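Local coordinates for protein photoreceptor-histidine kinase BphP (Stigmatella aurantiaca DW4/3-1, PDB 6BAF) that probably senses red and far-red light through a bound bilin chromophore and relays the signal as a histidine kinase controlling cell development, at residues A[55-58]-A[59-63]; A[63-66]-A[67-71]; A[72-75]-A[76-80]. All blocks are in the same frame, centred on the assembly; numbering follows the deposited sequence.

Contact 1 of 3, residues A[55-58]-A[59-63]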
loop_
_atom_site.group_PDB
_atom_site.type_symbol
_atom_site.label_atom_id
_atom_site.label_comp_id
_atom_site.label_asym_id
_atom_site.label_seq_id
_atom_site.Cartn_x
_atom_site.Cartn_y
_atom_site.Cartn_z
ATOM N N HIS A 55 5.423 32.529 -1.932
ATOM C CA HIS A 55 4.620 33.605 -2.493
ATOM C C HIS A 55 3.436 33.095 -3.310
ATOM O O HIS A 55 2.447 33.820 -3.468
ATOM C CB HIS A 55 5.527 34.503 -3.350
ATOM C CG HIS A 55 4.794 35.591 -4.072
ATOM N ND1 HIS A 55 4.657 35.613 -5.447
ATOM C CD2 HIS A 55 4.150 36.691 -3.614
ATOM C CE1 HIS A 55 3.961 36.679 -5.807
ATOM N NE2 HIS A 55 3.644 37.350 -4.715
ATOM N N PHE A 56 3.517 31.876 -3.846
ATOM C CA PHE A 56 2.507 31.318 -4.739
ATOM C C PHE A 56 1.609 30.270 -4.066
ATOM O O PHE A 56 0.706 29.736 -4.717
ATOM C CB PHE A 56 3.186 30.682 -5.958
ATOM C CG PHE A 56 4.134 31.606 -6.688
ATOM C CD1 PHE A 56 3.655 32.498 -7.660
ATOM C CD2 PHE A 56 5.511 31.566 -6.432
ATOM C CE1 PHE A 56 4.529 33.339 -8.347
ATOM C CE2 PHE A 56 6.400 32.418 -7.121
ATOM C CZ PHE A 56 5.911 33.303 -8.073
ATOM N N ILE A 57 1.855 29.936 -2.805
ATOM C CA ILE A 57 1.176 28.843 -2.123
ATOM C C ILE A 57 0.039 29.415 -1.275
ATOM O O ILE A 57 0.241 30.372 -0.517
ATOM C CB ILE A 57 2.163 28.045 -1.247
ATOM C CG1 ILE A 57 3.393 27.598 -2.071
ATOM C CG2 ILE A 57 1.465 26.844 -0.541
ATOM C CD1 ILE A 57 3.070 26.818 -3.333
ATOM N N GLU A 58 -1.147 28.824 -1.390
ATOM C CA GLU A 58 -2.244 29.126 -0.483
ATOM C C GLU A 58 -1.752 29.093 0.970
ATOM O O GLU A 58 -1.146 28.098 1.389
ATOM C CB GLU A 58 -3.365 28.106 -0.714
ATOM C CG GLU A 58 -4.735 28.445 -0.124
ATOM C CD GLU A 58 -4.791 28.297 1.386
ATOM O OE1 GLU A 58 -5.052 29.315 2.073
ATOM O OE2 GLU A 58 -4.564 27.167 1.887
ATOM N N PRO A 59 -2.001 30.149 1.767
ATOM C CA PRO A 59 -1.287 30.303 3.054
ATOM C C PRO A 59 -1.470 29.187 4.068
ATOM O O PRO A 59 -0.564 28.973 4.885
ATOM C CB PRO A 59 -1.832 31.633 3.589
ATOM C CG PRO A 59 -2.127 32.414 2.355
ATOM C CD PRO A 59 -2.698 31.394 1.383
ATOM N N SER A 60 -2.590 28.464 4.069
ATOM C CA SER A 60 -2.749 27.406 5.068
ATOM C C SER A 60 -2.001 26.122 4.707
ATOM O O SER A 60 -1.728 25.305 5.595
ATOM C CB SER A 60 -4.237 27.102 5.281
ATOM O OG SER A 60 -4.789 26.446 4.155
ATOM N N VAL A 61 -1.701 25.917 3.419
ATOM C CA VAL A 61 -0.854 24.825 2.938
ATOM C C VAL A 61 0.636 25.141 3.032
ATOM O O VAL A 61 1.469 24.222 2.973
ATOM C CB VAL A 61 -1.339 24.558 1.498
ATOM C CG1 VAL A 61 -0.349 23.713 0.665
ATOM C CG2 VAL A 61 -2.684 23.893 1.548
ATOM N N ARG A 62 0.995 26.413 3.234
ATOM C CA ARG A 62 2.346 26.878 2.934
ATOM C C ARG A 62 3.363 26.355 3.938
ATOM O O ARG A 62 4.337 25.682 3.565
ATOM C CB ARG A 62 2.351 28.400 2.886
ATOM C CG ARG A 62 3.715 29.026 2.841
ATOM C CD ARG A 62 3.566 30.517 3.131
ATOM N NE ARG A 62 2.905 31.196 2.015
ATOM C CZ ARG A 62 2.101 32.256 2.118
ATOM N NH1 ARG A 62 1.808 32.779 3.314
ATOM N NH2 ARG A 62 1.578 32.780 1.007
ATOM N N GLU A 63 3.165 26.663 5.216
ATOM C CA GLU A 63 4.077 26.194 6.257
ATOM C C GLU A 63 4.361 24.694 6.202
ATOM O O GLU A 63 5.543 24.316 6.280
ATOM C CB GLU A 63 3.515 26.594 7.623
ATOM C CG GLU A 63 4.398 26.193 8.791
ATOM C CD GLU A 63 3.579 25.697 9.998
ATOM O OE1 GLU A 63 3.286 26.532 10.907
ATOM O OE2 GLU A 63 3.240 24.470 10.043
#
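E58 bends its side chain back over S60 and V61, near the start of helix 59-69, a worked example of how a helix start is capped. With CG anti to the backbone N (chi1 -165°) and the chain folded at CG, the carboxylate reaches round P59 to the amides of the first turn. E58 occupies the N-cap position, but each capping bond is weak: S60 N donates to E58 OE1 at 3.3 Å, almost straight, and to E58 OE2 at 3.2 Å on a more bent path, while V61 N reaches E58 OE2 at 3.5 Å. V61 N also donates weakly to the carbonyl E58 O, at 3.0 Å, so one amide is shared between backbone and side chain. A negative carboxylate here would be expected to sit well against the positive end of the helix dipole.

Next to the cap, I57 supplies the apolar part of the contact. Its CG2 branch lies 3.8 Å from V61 CG1, the two side chains crossing at about a right angle, and 3.6 Å from R62 CA. R62 in turn spreads one face of its guanidinium over P59 CA, 3.9 Å from the plane, and is anchored by a hydrogen bond from NE to the carbonyl oxygen of G54.

The loop and the helix start lie together against strand 80-85: F56 and E58 make backbone hydrogen bonds with R85 and V83, the F56 ring meets W84, I57 rests on W84, and V61 packs on K81 and V83.

Contact 2 of 3, residues A[63-66]-A[67-71]; sequences EPLE and ADLRS
R70 runs alongside E66, one helical turn back, and its side chain illustrates how a long residue uses the turn beneath it before it reaches a charge. CG stands anti to the carbonyl carbon (chi1 -71°), which draws the aliphatic part over the carbonyl oxygen of E66. R70 CB lies 3.6 Å from E66 O, and R70 CG comes to 3.5 Å of the same oxygen. One bond further on, R70 CD is still only 3.6 Å from E66 O. The chain runs on extended to NE, which donates a hydrogen bond to the carbonyl oxygen of P26. R70 NH1, beyond it, stays beside E66, 3.7 Å from E66 CB, with a long salt bridge of 3.9 Å to E66 OE1. The guanidinium and carboxylate planes are 56° apart, not the parallel setting of a two-pronged pair.

Around the helix from this charged edge, L65 and L69 form the apolar side. L65 CD1 meets L69 CD2 at 3.5 Å, and L69 CD2 also presses to 3.3 Å of L65 O. The backbone beneath is regular, with the amides of A67, D68, L69 and R70 each bonded to the carbonyl four residues earlier. P64 kinks the chain, because its nitrogen carries no hydrogen for the preceding turn.

The leucine side faces the sheet of the PAS fold: L65 lies on L80 and V82 of strand 80-85, D68 and L69 also reach L80, while L53 and I57 of the preceding loop flank the leucines.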
loop_
_atom_site.group_PDB
_atom_site.type_symbol
_atom_site.label_atom_id
_atom_site.label_comp_id
_atom_site.label_asym_id
_atom_site.label_seq_id
_atom_site.Cartn_x
_atom_site.Cartn_y
_atom_site.Cartn_z
ATOM N N GLU A 63 3.165 26.663 5.216
ATOM C CA GLU A 63 4.077 26.194 6.257
ATOM C C GLU A 63 4.361 24.694 6.202
ATOM O O GLU A 63 5.543 24.316 6.280
ATOM C CB GLU A 63 3.515 26.594 7.623
ATOM C CG GLU A 63 4.398 26.193 8.791
ATOM C CD GLU A 63 3.579 25.697 9.998
ATOM O OE1 GLU A 63 3.286 26.532 10.907
ATOM O OE2 GLU A 63 3.240 24.470 10.043
ATOM N N PRO A 64 3.364 23.798 6.096
ATOM C CA PRO A 64 3.700 22.365 6.024
ATOM C C PRO A 64 4.460 22.004 4.761
ATOM O O PRO A 64 5.364 21.159 4.801
ATOM C CB PRO A 64 2.329 21.677 6.067
ATOM C CG PRO A 64 1.395 22.694 6.558
ATOM C CD PRO A 64 1.905 23.999 6.077
ATOM N N LEU A 65 4.115 22.632 3.634
ATOM C CA LEU A 65 4.823 22.356 2.386
ATOM C C LEU A 65 6.291 22.765 2.486
ATOM O O LEU A 65 7.185 21.999 2.111
ATOM C CB LEU A 65 4.125 23.076 1.237
ATOM C CG LEU A 65 4.867 23.042 -0.094
ATOM C CD1 LEU A 65 5.046 21.600 -0.594
ATOM C CD2 LEU A 65 4.093 23.880 -1.094
ATOM N N GLU A 66 6.563 23.964 3.009
ATOM C CA GLU A 66 7.946 24.400 3.173
ATOM C C GLU A 66 8.693 23.499 4.139
ATOM O O GLU A 66 9.867 23.164 3.911
ATOM C CB GLU A 66 7.992 25.854 3.656
ATOM C CG GLU A 66 7.544 26.826 2.604
ATOM C CD GLU A 66 7.428 28.243 3.129
ATOM O OE1 GLU A 66 7.413 28.442 4.377
ATOM O OE2 GLU A 66 7.351 29.164 2.282
ATOM N N ALA A 67 8.034 23.109 5.236
ATOM C CA ALA A 67 8.637 22.171 6.187
ATOM C C ALA A 67 9.027 20.860 5.517
ATOM O O ALA A 67 10.123 20.327 5.771
ATOM C CB ALA A 67 7.671 21.913 7.344
ATOM N N ASP A 68 8.153 20.320 4.649
ATOM C CA ASP A 68 8.473 19.073 3.940
ATOM C C ASP A 68 9.650 19.254 2.975
ATOM O O ASP A 68 10.546 18.407 2.909
ATOM C CB ASP A 68 7.255 18.566 3.163
ATOM C CG ASP A 68 6.091 18.134 4.076
ATOM O OD1 ASP A 68 6.323 17.894 5.299
ATOM O OD2 ASP A 68 4.944 18.029 3.550
ATOM N N LEU A 69 9.631 20.324 2.173
ATOM C CA LEU A 69 10.706 20.557 1.201
ATOM C C LEU A 69 12.060 20.710 1.867
ATOM O O LEU A 69 13.089 20.335 1.277
ATOM C CB LEU A 69 10.421 21.813 0.401
ATOM C CG LEU A 69 9.683 21.837 -0.924
ATOM C CD1 LEU A 69 9.588 20.500 -1.654
ATOM C CD2 LEU A 69 8.405 22.618 -0.874
ATOM N N ARG A 70 12.097 21.253 3.088
ATOM C CA ARG A 70 13.352 21.361 3.841
ATOM C C ARG A 70 13.688 20.100 4.615
ATOM O O ARG A 70 14.746 20.033 5.248
ATOM C CB ARG A 70 13.278 22.539 4.819
ATOM C CG ARG A 70 13.314 23.870 4.126
ATOM C CD ARG A 70 12.774 24.994 5.003
ATOM N NE ARG A 70 12.944 26.263 4.309
ATOM C CZ ARG A 70 12.106 27.281 4.415
ATOM N NH1 ARG A 70 11.045 27.170 5.200
ATOM N NH2 ARG A 70 12.318 28.407 3.733
ATOM N N SER A 71 12.817 19.099 4.580
ATOM C CA SER A 71 12.897 18.041 5.574
ATOM C C SER A 71 14.105 17.159 5.355
ATOM O O SER A 71 14.802 16.816 6.314
ATOM C CB SER A 71 11.641 17.179 5.569
ATOM O OG SER A 71 11.971 15.939 6.162
#

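Contact 3 of 3, residues A[72-75]-A[76-80]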
loop_
_atom_site.group_PDB
_atom_site.type_symbol
_atom_site.label_atom_id
_atom_site.label_comp_id
_atom_site.label_asym_id
_atom_site.label_seq_id
_atom_site.Cartn_x
_atom_site.Cartn_y
_atom_site.Cartn_z
ATOM N N ALA A 72 14.349 16.737 4.119
ATOM C CA ALA A 72 15.409 15.741 3.969
ATOM C C ALA A 72 15.107 14.529 4.841
ATOM O O ALA A 72 15.552 14.478 5.985
ATOM C CB ALA A 72 16.792 16.320 4.312
ATOM N N ARG A 73 14.530 13.509 4.214
ATOM C CA ARG A 73 13.351 12.730 4.618
ATOM C C ARG A 73 12.212 13.012 3.612
ATOM O O ARG A 73 11.169 12.342 3.612
ATOM C CB ARG A 73 12.890 13.021 6.046
ATOM C CG ARG A 73 12.213 11.786 6.623
ATOM C CD ARG A 73 11.283 11.938 7.855
ATOM N NE ARG A 73 10.260 10.896 7.683
ATOM C CZ ARG A 73 8.939 11.057 7.770
ATOM N NH1 ARG A 73 8.404 12.225 8.149
ATOM N NH2 ARG A 73 8.152 10.013 7.503
ATOM N N LEU A 74 12.419 14.023 2.760
ATOM C CA LEU A 74 11.647 14.246 1.530
ATOM C C LEU A 74 11.445 12.937 0.769
ATOM O O LEU A 74 12.394 12.169 0.637
ATOM C CB LEU A 74 12.439 15.241 0.676
ATOM C CG LEU A 74 11.821 15.788 -0.585
ATOM C CD1 LEU A 74 10.491 16.469 -0.255
ATOM C CD2 LEU A 74 12.842 16.761 -1.216
ATOM N N LYS A 75 10.241 12.695 0.227
ATOM C CA LYS A 75 9.771 11.216 0.122
ATOM C C LYS A 75 10.806 10.310 0.531
ATOM O O LYS A 75 11.825 10.113 -0.228
ATOM C CB LYS A 75 9.312 10.607 -1.198
ATOM C CG LYS A 75 8.773 9.126 -0.974
ATOM C CD LYS A 75 7.217 8.887 -0.406
ATOM C CE LYS A 75 7.113 7.412 0.216
ATOM N NZ LYS A 75 6.133 6.982 1.337
ATOM N N GLN A 76 10.609 9.767 1.722
ATOM C CA GLN A 76 9.345 9.485 2.432
ATOM C C GLN A 76 8.122 10.418 2.543
ATOM O O GLN A 76 7.056 9.925 2.856
ATOM C CB GLN A 76 9.765 9.101 3.862
ATOM C CG GLN A 76 10.808 7.910 3.941
ATOM C CD GLN A 76 12.243 8.227 3.398
ATOM O OE1 GLN A 76 12.759 9.336 3.563
ATOM N NE2 GLN A 76 12.871 7.239 2.747
ATOM N N LEU A 77 8.212 11.729 2.274
ATOM C CA LEU A 77 7.022 12.572 2.316
ATOM C C LEU A 77 6.276 12.711 0.993
ATOM O O LEU A 77 5.134 13.198 1.009
ATOM C CB LEU A 77 7.381 13.978 2.824
ATOM C CG LEU A 77 8.263 13.924 4.086
ATOM C CD1 LEU A 77 8.898 15.274 4.393
ATOM C CD2 LEU A 77 7.465 13.431 5.292
ATOM N N ASN A 78 6.867 12.364 -0.157
ATOM C CA ASN A 78 6.074 12.487 -1.394
ATOM C C ASN A 78 4.837 11.572 -1.309
ATOM O O ASN A 78 4.899 10.513 -0.698
ATOM C CB ASN A 78 6.900 12.151 -2.647
ATOM C CG ASN A 78 8.004 13.191 -2.918
ATOM O OD1 ASN A 78 7.763 14.388 -2.809
ATOM N ND2 ASN A 78 9.198 12.735 -3.234
ATOM N N PRO A 79 3.715 11.981 -1.913
ATOM C CA PRO A 79 3.543 13.234 -2.669
ATOM C C PRO A 79 3.248 14.421 -1.744
ATOM O O PRO A 79 2.674 14.265 -0.670
ATOM C CB PRO A 79 2.353 12.934 -3.579
ATOM C CG PRO A 79 1.459 11.949 -2.674
ATOM C CD PRO A 79 2.514 11.113 -1.935
ATOM N N LEU A 80 3.678 15.611 -2.144
ATOM C CA LEU A 80 3.393 16.802 -1.369
ATOM C C LEU A 80 2.098 17.390 -1.882
ATOM O O LEU A 80 1.844 17.391 -3.080
ATOM C CB LEU A 80 4.532 17.817 -1.504
ATOM C CG LEU A 80 5.909 17.196 -1.285
ATOM C CD1 LEU A 80 7.000 18.224 -1.626
ATOM C CD2 LEU A 80 6.062 16.657 0.150
#
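R73 and L77 meet because their first torsions send them into the same space: R73 CG lies anti to the backbone N (chi1 -151°), and L77 CG stands anti to the carbonyl carbon (chi1 -47°). Both belong to the loop that joins helix 59-69 to strand 80-85 in the PAS fold. One face of the R73 guanidinium takes the L77 methyl CD2, 3.7 Å from R73 CZ, with the two side chains crossing at about a right angle. Q76 lies beside them, its amide plane 22° from that guanidinium and its OE1 4.0 Å from R73 CG. The peptide bond before P79, just ahead of the strand, is cis.

K75 reaches across to the second subunit, where H124 accepts a hydrogen bond from its NZ and D128 forms a salt bridge with it, so the loop takes part in the dimer interface. A bond from K75 NZ to Q76 O, at 3.4 Å, is weak and doubtful, because K75 sits in a strained part of the model. N78 is buried, its ND2 donating to the carbonyl oxygen of A97 on strand 90-100. L74 packs on A97 as well, and its CD1 methyl comes across L80 at about a right angle, 4.1 Å from L80 CD1.

Contacts 1, 2 and 3 follow one another along a single path through the PAS region: the start of helix 59-69, its body and end, and the loop leading into strand 80-85. In each, part is buried and part exposed: I57 and V61, L65 and L69, and N78 and L80 are buried, while P59 and S60, E63 and R70, and R73 lie at the surface. Contacts 1 and 2 share E63, and S71 CB of contact 2 packs on L77 CD1 of contact 3; contacts 1 and 3 do not touch. The polar chemistry differs with place. Contact 1 caps a helix with a carboxylate, contact 2 combines regular backbone bonds with a long surface ion pair, and contact 3 sends its lysine to the second subunit.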